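Local coordinates for benzoylformate decarboxylase (Mycobacterium smegmatis, PDB 4Q9D), which belongs to the thiamine pyrophosphate-dependent enzymes and forms a four-chain assembly of three-domain subunits, with magnesium ions in the model, at residues P203-R213 with P230-S241. Sequence-based numbering, arbitrary orientation.
Sequences PMLVLGPEVDR and PVHASALPDRMS
Ser241 fits into the first turn of helix 209-213, its CB pressed tightly against Val211 CB at 3.5 Å. Ser241 OG donates to Gly208 O at 2.6 Å, from above the carbonyl plane, while Val211 N reaches that oxygen from the opposite face. The same OG accepts from Asp212 N, so one serine ties together two backbone groups of the turn. Beside it the Pro209 ring bulges into a hollow lined by Ser234 CB, Asp238 OD1 and Arg239 CB. A water bridges Leu207 O and Ser241 N where the two segments part.

Farther along, two arginines interlock. Arg239, bent at chi2 (-79°) and chi3 (-66°), curls so that NE and NH2 both grip Asp212 OD2 side-on, NH2 at 2.8 Å; the guanidinium and carboxylate planes stand nearly perpendicular. Its CG lies over the centre of the Arg213 guanidinium, 3.3 Å above the plane, and Arg213 CG in turn covers the rim of the Arg239 guanidinium. Extended from CG to NE, Arg213 holds Asp238 OD2 end-on through NH1 and NH2. Gln62 OE1 accepts from Arg213 NE and Arg239 NH1, and the two carboxylates probably offset the arginines' like charges.

At the other end strands 203-207 and 231-233 run parallel, Leu205 N to Pro230 O (2.9 Å) and His232 N to Leu205 O (2.8 Å) among their bonds. Val231 CG1 meets Leu207 CD1 at 3.8 Å on one face; on the other Met204 SD rests at the edge of the His232 ring, whose ND1 is hydrogen-bonded to Gly251 O. These are neighbouring strands of the parallel sheet in the Rossmann-like central domain, joined through helix 217-227, which packs on Leu205 and Val231. Strand 269-273 flanks 203-207 on its other side, and helix 318-328 covers Leu207 and Val211.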
ATOM      1  N   PRO B 203     -34.674  18.051 -22.247  1.00 34.39           N
ATOM      2  CA  PRO B 203     -33.713  17.719 -21.200  1.00 34.33           C
ATOM      3  C   PRO B 203     -34.327  16.798 -20.150  1.00 32.56           C
ATOM      4  O   PRO B 203     -35.544  16.697 -20.012  1.00 26.75           O
ATOM      5  CB  PRO B 203     -33.393  19.073 -20.580  1.00 26.46           C
ATOM      6  CG  PRO B 203     -34.638  19.874 -20.781  1.00 31.43           C
ATOM      7  CD  PRO B 203     -35.251  19.396 -22.074  1.00 29.60           C
ATOM      8  N   MET B 204     -33.461  16.112 -19.415  1.00 24.94           N
ATOM      9  CA  MET B 204     -33.890  15.363 -18.249  1.00 20.75           C
ATOM     10  C   MET B 204     -32.922  15.640 -17.107  1.00 20.77           C
ATOM     11  O   MET B 204     -31.717  15.783 -17.331  1.00 22.86           O
ATOM     12  CB  MET B 204     -33.948  13.852 -18.576  1.00 24.48           C
ATOM     13  CG  MET B 204     -34.457  13.001 -17.405  1.00 29.86           C
ATOM     14  SD  MET B 204     -33.075  12.294 -16.430  1.00 33.12           S
ATOM     15  CE  MET B 204     -32.526  11.070 -17.619  1.00 25.82           C
ATOM     16  N   LEU B 205     -33.440  15.689 -15.888  1.00 22.68           N
ATOM     17  CA  LEU B 205     -32.635  16.025 -14.740  1.00 24.82           C
ATOM     18  C   LEU B 205     -32.553  14.836 -13.789  1.00 27.44           C
ATOM     19  O   LEU B 205     -33.568  14.202 -13.507  1.00 23.88           O
ATOM     20  CB  LEU B 205     -33.244  17.225 -14.020  1.00 26.16           C
ATOM     21  CG  LEU B 205     -32.553  17.652 -12.724  1.00 26.54           C
ATOM     22  CD1 LEU B 205     -31.112  18.115 -13.043  1.00 23.39           C
ATOM     23  CD2 LEU B 205     -33.347  18.759 -12.038  1.00 21.66           C
ATOM     24  N   VAL B 206     -31.340  14.536 -13.311  1.00 24.22           N
ATOM     25  CA  VAL B 206     -31.131  13.509 -12.286  1.00 25.97           C
ATOM     26  C   VAL B 206     -30.577  14.185 -11.047  1.00 28.04           C
ATOM     27  O   VAL B 206     -29.571  14.883 -11.129  1.00 29.79           O
ATOM     28  CB  VAL B 206     -30.123  12.402 -12.737  1.00 23.59           C
ATOM     29  CG1 VAL B 206     -30.033  11.314 -11.689  1.00 20.34           C
ATOM     30  CG2 VAL B 206     -30.516  11.801 -14.096  1.00 18.96           C
ATOM     31  N   LEU B 207     -31.242  13.981  -9.910  1.00 23.57           N
ATOM     32  CA  LEU B 207     -30.820  14.530  -8.632  1.00 22.96           C
ATOM     33  C   LEU B 207     -30.496  13.364  -7.710  1.00 29.03           C
ATOM     34  O   LEU B 207     -31.387  12.623  -7.277  1.00 28.81           O
ATOM     35  CB  LEU B 207     -31.916  15.423  -8.004  1.00 21.17           C
ATOM     36  CG  LEU B 207     -32.269  16.733  -8.752  1.00 28.47           C
ATOM     37  CD1 LEU B 207     -33.472  17.459  -8.118  1.00 20.67           C
ATOM     38  CD2 LEU B 207     -31.071  17.691  -8.829  1.00 26.13           C
ATOM     39  N   GLY B 208     -29.207  13.213  -7.414  1.00 21.87           N
ATOM     40  CA  GLY B 208     -28.705  12.095  -6.636  1.00 20.62           C
ATOM     41  C   GLY B 208     -28.440  12.450  -5.180  1.00 25.26           C
ATOM     42  O   GLY B 208     -28.719  13.570  -4.731  1.00 22.42           O
ATOM     43  N   PRO B 209     -27.903  11.482  -4.431  1.00 24.58           N
ATOM     44  CA  PRO B 209     -27.714  11.610  -2.978  1.00 19.92           C
ATOM     45  C   PRO B 209     -26.884  12.825  -2.516  1.00 20.10           C
ATOM     46  O   PRO B 209     -27.077  13.238  -1.372  1.00 19.81           O
ATOM     47  CB  PRO B 209     -26.969  10.327  -2.607  1.00 19.45           C
ATOM     48  CG  PRO B 209     -27.409   9.306  -3.676  1.00 21.34           C
ATOM     49  CD  PRO B 209     -27.563  10.135  -4.941  1.00 21.01           C
ATOM     50  N   GLU B 210     -25.979  13.371  -3.339  1.00 19.85           N
ATOM     51  CA  GLU B 210     -25.170  14.504  -2.872  1.00 19.88           C
ATOM     52  C   GLU B 210     -26.052  15.688  -2.568  1.00 23.39           C
ATOM     53  O   GLU B 210     -25.683  16.565  -1.779  1.00 22.71           O
ATOM     54  CB  GLU B 210     -24.124  14.932  -3.898  1.00 17.73           C
ATOM     55  CG  GLU B 210     -23.022  13.922  -4.147  1.00 21.69           C
ATOM     56  CD  GLU B 210     -21.963  14.503  -5.075  1.00 27.80           C
ATOM     57  OE1 GLU B 210     -21.826  14.007  -6.200  1.00 33.12           O
ATOM     58  OE2 GLU B 210     -21.297  15.479  -4.689  1.00 32.65           O
ATOM     59  N   VAL B 211     -27.212  15.738  -3.212  1.00 23.25           N
ATOM     60  CA  VAL B 211     -28.090  16.909  -3.072  1.00 22.05           C
ATOM     61  C   VAL B 211     -28.658  16.971  -1.670  1.00 20.65           C
ATOM     62  O   VAL B 211     -28.563  17.998  -1.000  1.00 24.61           O
ATOM     63  CB  VAL B 211     -29.183  16.936  -4.187  1.00 22.12           C
ATOM     64  CG1 VAL B 211     -30.174  18.061  -3.970  1.00 20.55           C
ATOM     65  CG2 VAL B 211     -28.507  17.096  -5.540  1.00 17.19           C
ATOM     66  N   ASP B 212     -29.210  15.859  -1.203  1.00 20.25           N
ATOM     67  CA  ASP B 212     -29.714  15.802   0.164  1.00 18.40           C
ATOM     68  C   ASP B 212     -28.566  16.018   1.183  1.00 23.36           C
ATOM     69  O   ASP B 212     -28.732  16.734   2.162  1.00 21.42           O
ATOM     70  CB  ASP B 212     -30.433  14.466   0.440  1.00 20.43           C
ATOM     71  CG  ASP B 212     -31.346  14.535   1.654  1.00 25.17           C
ATOM     72  OD1 ASP B 212     -32.042  15.564   1.798  1.00 24.90           O
ATOM     73  OD2 ASP B 212     -31.357  13.588   2.475  1.00 25.17           O
ATOM     74  N   ARG B 213     -27.393  15.432   0.940  1.00 22.51           N
ATOM     75  CA  ARG B 213     -26.274  15.598   1.877  1.00 28.58           C
ATOM     76  C   ARG B 213     -25.769  17.036   1.923  1.00 22.84           C
ATOM     77  O   ARG B 213     -25.267  17.468   2.944  1.00 28.88           O
ATOM     78  CB  ARG B 213     -25.132  14.621   1.580  1.00 21.47           C
ATOM     79  CG  ARG B 213     -25.532  13.176   1.770  1.00 21.70           C
ATOM     80  CD  ARG B 213     -24.323  12.222   1.837  1.00 19.53           C
ATOM     81  NE  ARG B 213     -24.747  10.900   2.326  1.00 22.06           N
ATOM     82  CZ  ARG B 213     -24.801   9.804   1.566  1.00 22.24           C
ATOM     83  NH1 ARG B 213     -24.449   9.843   0.284  1.00 20.95           N
ATOM     84  NH2 ARG B 213     -25.202   8.654   2.093  1.00 20.76           N
ATOM     85  N   PRO B 230     -38.442  16.252 -16.614  1.00 24.03           N
ATOM     86  CA  PRO B 230     -38.633  15.160 -15.660  1.00 30.62           C
ATOM     87  C   PRO B 230     -37.388  15.015 -14.789  1.00 30.56           C
ATOM     88  O   PRO B 230     -36.274  15.229 -15.263  1.00 26.84           O
ATOM     89  CB  PRO B 230     -38.776  13.922 -16.547  1.00 24.99           C
ATOM     90  CG  PRO B 230     -38.372  14.338 -17.926  1.00 34.17           C
ATOM     91  CD  PRO B 230     -38.515  15.819 -18.018  1.00 26.03           C
ATOM     92  N   VAL B 231     -37.593  14.668 -13.532  1.00 24.96           N
ATOM     93  CA  VAL B 231     -36.500  14.517 -12.563  1.00 26.72           C
ATOM     94  C   VAL B 231     -36.419  13.065 -12.084  1.00 26.11           C
ATOM     95  O   VAL B 231     -37.337  12.598 -11.419  1.00 23.45           O
ATOM     96  CB  VAL B 231     -36.745  15.398 -11.342  1.00 27.41           C
ATOM     97  CG1 VAL B 231     -35.591  15.260 -10.366  1.00 25.85           C
ATOM     98  CG2 VAL B 231     -36.944  16.868 -11.782  1.00 29.47           C
ATOM     99  N   HIS B 232     -35.344  12.351 -12.447  1.00 22.04           N
ATOM    100  CA  HIS B 232     -35.078  11.016 -11.908  1.00 22.33           C
ATOM    101  C   HIS B 232     -34.236  11.053 -10.641  1.00 29.87           C
ATOM    102  O   HIS B 232     -33.488  11.999 -10.415  1.00 28.42           O
ATOM    103  CB  HIS B 232     -34.354  10.170 -12.946  1.00 25.61           C
ATOM    104  CG  HIS B 232     -35.248   9.623 -14.018  1.00 32.83           C
ATOM    105  ND1 HIS B 232     -35.960   8.448 -13.865  1.00 27.60           N
ATOM    106  CD2 HIS B 232     -35.525  10.067 -15.267  1.00 30.66           C
ATOM    107  CE1 HIS B 232     -36.614   8.183 -14.980  1.00 27.46           C
ATOM    108  NE2 HIS B 232     -36.376   9.155 -15.843  1.00 34.35           N
ATOM    109  N   ALA B 233     -34.350  10.022  -9.821  1.00 29.79           N
ATOM    110  CA  ALA B 233     -33.435   9.845  -8.710  1.00 25.56           C
ATOM    111  C   ALA B 233     -32.387   8.801  -9.103  1.00 28.98           C
ATOM    112  O   ALA B 233     -32.525   8.113 -10.112  1.00 24.50           O
ATOM    113  CB  ALA B 233     -34.183   9.390  -7.450  1.00 22.74           C
ATOM    114  N   SER B 234     -31.347   8.669  -8.288  1.00 28.84           N
ATOM    115  CA  SER B 234     -30.358   7.621  -8.478  1.00 30.07           C
ATOM    116  C   SER B 234     -31.002   6.255  -8.321  1.00 27.85           C
ATOM    117  O   SER B 234     -31.920   6.081  -7.512  1.00 22.38           O
ATOM    118  CB  SER B 234     -29.244   7.749  -7.412  1.00 35.98           C
ATOM    119  OG  SER B 234     -28.293   6.686  -7.518  1.00 33.26           O
ATOM    120  N   ALA B 235     -30.519   5.278  -9.079  1.00 21.58           N
ATOM    121  CA  ALA B 235     -30.824   3.886  -8.746  1.00 24.13           C
ATOM    122  C   ALA B 235     -30.167   3.575  -7.397  1.00 27.98           C
ATOM    123  O   ALA B 235     -29.136   4.171  -7.041  1.00 29.37           O
ATOM    124  CB  ALA B 235     -30.260   2.941  -9.841  1.00 20.74           C
ATOM    125  N   LEU B 236     -30.733   2.648  -6.643  1.00 27.58           N
ATOM    126  CA  LEU B 236     -30.053   2.184  -5.445  1.00 25.95           C
ATOM    127  C   LEU B 236     -29.590   3.348  -4.556  1.00 23.10           C
ATOM    128  O   LEU B 236     -28.411   3.419  -4.163  1.00 27.99           O
ATOM    129  CB  LEU B 236     -28.851   1.324  -5.868  1.00 20.94           C
ATOM    130  CG  LEU B 236     -29.193   0.111  -6.745  1.00 24.65           C
ATOM    131  CD1 LEU B 236     -27.988  -0.295  -7.600  1.00 22.54           C
ATOM    132  CD2 LEU B 236     -29.686  -1.083  -5.876  1.00 22.30           C
ATOM    133  N   PRO B 237     -30.502   4.274  -4.250  1.00 26.06           N
ATOM    134  CA  PRO B 237     -30.139   5.497  -3.538  1.00 20.73           C
ATOM    135  C   PRO B 237     -29.762   5.216  -2.088  1.00 25.88           C
ATOM    136  O   PRO B 237     -30.443   4.417  -1.444  1.00 28.22           O
ATOM    137  CB  PRO B 237     -31.455   6.298  -3.581  1.00 25.23           C
ATOM    138  CG  PRO B 237     -32.497   5.228  -3.483  1.00 25.14           C
ATOM    139  CD  PRO B 237     -31.962   4.186  -4.451  1.00 25.62           C
ATOM    140  N   ASP B 238     -28.683   5.827  -1.588  1.00 20.60           N
ATOM    141  CA  ASP B 238     -28.426   5.818  -0.150  1.00 18.30           C
ATOM    142  C   ASP B 238     -29.047   7.066   0.496  1.00 24.18           C
ATOM    143  O   ASP B 238     -29.181   7.131   1.701  1.00 21.44           O
ATOM    144  CB  ASP B 238     -26.917   5.711   0.191  1.00 21.87           C
ATOM    145  CG  ASP B 238     -26.027   6.601  -0.699  1.00 20.27           C
ATOM    146  OD1 ASP B 238     -26.328   6.762  -1.905  1.00 22.25           O
ATOM    147  OD2 ASP B 238     -25.001   7.106  -0.188  1.00 23.24           O
ATOM    148  N   ARG B 239     -29.406   8.062  -0.325  1.00 23.02           N
ATOM    149  CA  ARG B 239     -30.201   9.210   0.116  1.00 22.88           C
ATOM    150  C   ARG B 239     -31.192   9.558  -0.984  1.00 22.17           C
ATOM    151  O   ARG B 239     -30.971   9.211  -2.155  1.00 23.51           O
ATOM    152  CB  ARG B 239     -29.331  10.449   0.439  1.00 18.20           C
ATOM    153  CG  ARG B 239     -28.239  10.187   1.496  1.00 20.75           C
ATOM    154  CD  ARG B 239     -28.793  10.184   2.923  1.00 21.04           C
ATOM    155  NE  ARG B 239     -29.248  11.524   3.241  1.00 23.55           N
ATOM    156  CZ  ARG B 239     -28.610  12.398   4.008  1.00 23.76           C
ATOM    157  NH1 ARG B 239     -27.464  12.078   4.629  1.00 17.61           N
ATOM    158  NH2 ARG B 239     -29.151  13.597   4.183  1.00 20.81           N
ATOM    159  N   MET B 240     -32.294  10.203  -0.605  1.00 22.38           N
ATOM    160  CA  MET B 240     -33.242  10.749  -1.585  1.00 18.69           C
ATOM    161  C   MET B 240     -33.314  12.255  -1.458  1.00 21.99           C
ATOM    162  O   MET B 240     -33.448  12.774  -0.354  1.00 23.05           O
ATOM    163  CB  MET B 240     -34.601  10.109  -1.423  1.00 24.26           C
ATOM    164  CG  MET B 240     -34.591   8.765  -2.153  1.00 29.18           C
ATOM    165  SD  MET B 240     -36.167   7.998  -2.129  1.00 38.81           S
ATOM    166  CE  MET B 240     -35.824   6.232  -2.219  1.00 27.41           C
ATOM    167  N   SER B 241     -33.220  12.943  -2.594  1.00 23.34           N
ATOM    168  CA  SER B 241     -32.881  14.360  -2.608  1.00 29.72           C
ATOM    169  C   SER B 241     -33.974  15.214  -3.262  1.00 30.58           C
ATOM    170  O   SER B 241     -33.825  16.428  -3.385  1.00 27.87           O
ATOM    171  CB  SER B 241     -31.562  14.553  -3.383  1.00 23.74           C
ATOM    172  OG  SER B 241     -30.463  13.876  -2.772  1.00 25.31           O
TER
HETATM  173  O   HOH W   1     -32.986  11.880  -5.245  1.00 23.90           O
HETATM  174  O   HOH W   2     -32.180  11.168   2.102  1.00 25.85           O